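Local coordinates for piwi domain-containing protein (Vanderwaltozyma polyspora, PDB 5THE) that probably binds RNA as a budding yeast Argonaute, whose C-terminal lobe, including the RNase H-like Piwi domain, forms this chain, at residues S465-L468 and Q469-N473. Residues are numbered along the deposited sequence; the frame is centred on the assembly and turned at random.
Sequences SDYL and QEICN
Tyr467 and Ile471 sit one turn apart on the alpha-helix 465-475 of the Piwi domain, which has the RNase H-like fold, and their side chains meet in a CH-pi contact. CG1 of Ile471 lies over one face of the Tyr467 ring, 4.2 Å from its centroid and offset toward the rim. The tyrosine ring swings toward the following turn because CG stands opposite the backbone N (chi1 172°). Its hydroxyl is hydrogen-bonded to the carbonyl O of Leu256, so tyrosine suits a place that offers an aliphatic neighbour to its face and a carbonyl acceptor to its far end. With the ring cut back to an alanine, Ile471 CG1 would probably lose the aromatic face it rests on and the Leu256 carbonyl its phenolic partner. On another side of the helix, Leu468 and Cys472 are buried against strands: the branched leucine packs on Phe435 and Cys456, and the smaller cysteine meets Tyr454 and Phe342.

Four successive i to i+4 backbone bonds hold the turns together. Gln469 N donates to Ser465 O at 2.8 Å, and Ile471 N reaches Tyr467 O at 3.0 Å with a nearly straight N-H...O angle of 170°.

On a polar side of the helix, Gln469 pairs with Asp466 through solvent. The glutamine chain, extended beyond CG, passes along the Ser465 carbonyl, with CG 3.1 Å from Ser465 O, and carries NE2 to 3.7 Å from Ser465 CB. An amide serves well here because it can accept and donate at once, OE1 taking a bond from Arg30 while NE2 binds Asp426, and the carboxylate of Asp466 suits its own place by accepting at OD2 from the backbone N of Thr13 and of Lys14. A single water joins the two side chains, donating to Asp466 OD2 at 2.6 Å and to Gln469 OE1 at 2.7 Å.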
loop_
_atom_site.group_PDB
_atom_site.type_symbol
_atom_site.label_atom_id
_atom_site.label_comp_id
_atom_site.label_asym_id
_atom_site.label_seq_id
_atom_site.Cartn_x
_atom_site.Cartn_y
_atom_site.Cartn_z
ATOM N N SER A 465 18.302 -9.303 -13.741
ATOM C CA SER A 465 18.454 -8.590 -12.478
ATOM C C SER A 465 18.195 -7.095 -12.645
ATOM O O SER A 465 17.524 -6.484 -11.812
ATOM C CB SER A 465 19.840 -8.823 -11.891
ATOM O OG SER A 465 19.953 -10.142 -11.393
ATOM N N ASP A 466 18.724 -6.491 -13.719
ATOM C CA ASP A 466 18.528 -5.046 -13.910
ATOM C C ASP A 466 17.058 -4.692 -14.065
ATOM O O ASP A 466 16.592 -3.670 -13.534
ATOM C CB ASP A 466 19.284 -4.530 -15.141
ATOM C CG ASP A 466 20.790 -4.384 -14.928
ATOM O OD1 ASP A 466 21.526 -4.705 -15.874
ATOM O OD2 ASP A 466 21.241 -3.964 -13.837
ATOM N N TYR A 467 16.312 -5.491 -14.827
ATOM C CA TYR A 467 14.886 -5.255 -15.000
ATOM C C TYR A 467 14.140 -5.386 -13.671
ATOM O O TYR A 467 13.371 -4.495 -13.275
ATOM C CB TYR A 467 14.328 -6.228 -16.041
ATOM C CG TYR A 467 12.821 -6.190 -16.160
ATOM C CD1 TYR A 467 12.189 -5.120 -16.781
ATOM C CD2 TYR A 467 12.029 -7.209 -15.635
ATOM C CE1 TYR A 467 10.820 -5.054 -16.883
ATOM C CE2 TYR A 467 10.643 -7.154 -15.739
ATOM C CZ TYR A 467 10.054 -6.074 -16.387
ATOM O OH TYR A 467 8.686 -5.965 -16.497
ATOM N N LEU A 468 14.392 -6.478 -12.942
ATOM C CA LEU A 468 13.675 -6.675 -11.686
ATOM C C LEU A 468 14.068 -5.626 -10.657
ATOM O O LEU A 468 13.221 -5.159 -9.889
ATOM C CB LEU A 468 13.929 -8.077 -11.134
ATOM C CG LEU A 468 13.327 -9.241 -11.917
ATOM C CD1 LEU A 468 13.516 -10.517 -11.116
ATOM C CD2 LEU A 468 11.855 -8.994 -12.225
ATOM N N GLN A 469 15.349 -5.243 -10.619
ATOM C CA GLN A 469 15.761 -4.267 -9.617
ATOM C C GLN A 469 15.212 -2.894 -9.941
ATOM O O GLN A 469 14.889 -2.123 -9.030
ATOM C CB GLN A 469 17.289 -4.235 -9.490
ATOM C CG GLN A 469 17.819 -5.510 -8.835
ATOM C CD GLN A 469 19.314 -5.742 -9.032
ATOM O OE1 GLN A 469 20.032 -4.881 -9.493
ATOM N NE2 GLN A 469 19.769 -6.918 -8.694
ATOM N N GLU A 470 15.076 -2.577 -11.230
ATOM C CA GLU A 470 14.530 -1.279 -11.581
ATOM C C GLU A 470 13.047 -1.211 -11.236
ATOM O O GLU A 470 12.577 -0.210 -10.690
ATOM C CB GLU A 470 14.768 -0.994 -13.068
ATOM C CG GLU A 470 14.440 0.440 -13.473
ATOM C CD GLU A 470 14.748 0.740 -14.916
ATOM O OE1 GLU A 470 15.240 -0.149 -15.646
ATOM O OE2 GLU A 470 14.493 1.889 -15.316
ATOM N N ILE A 471 12.308 -2.277 -11.551
ATOM C CA ILE A 471 10.891 -2.371 -11.204
ATOM C C ILE A 471 10.687 -2.242 -9.699
ATOM O O ILE A 471 9.844 -1.467 -9.230
ATOM C CB ILE A 471 10.325 -3.702 -11.718
ATOM C CG1 ILE A 471 10.052 -3.620 -13.205
ATOM C CG2 ILE A 471 9.094 -4.129 -10.930
ATOM C CD1 ILE A 471 9.343 -4.824 -13.637
ATOM N N CYS A 472 11.408 -3.056 -8.929
ATOM C CA CYS A 472 11.275 -3.015 -7.478
ATOM C C CYS A 472 11.542 -1.618 -6.960
ATOM O O CYS A 472 10.739 -1.057 -6.203
ATOM C CB CYS A 472 12.234 -4.012 -6.845
ATOM S SG CYS A 472 11.668 -5.703 -7.081
ATOM N N ASN A 473 12.658 -1.026 -7.389
ATOM C CA ASN A 473 12.988 0.316 -6.941
ATOM C C ASN A 473 11.936 1.317 -7.400
ATOM O O ASN A 473 11.455 2.123 -6.600
ATOM C CB ASN A 473 14.375 0.723 -7.435
ATOM C CG ASN A 473 14.813 2.055 -6.857
ATOM O OD1 ASN A 473 14.807 2.239 -5.637
ATOM N ND2 ASN A 473 15.142 3.001 -7.722
HETATM O O HOH W 1 20.302 -3.123 -11.547
#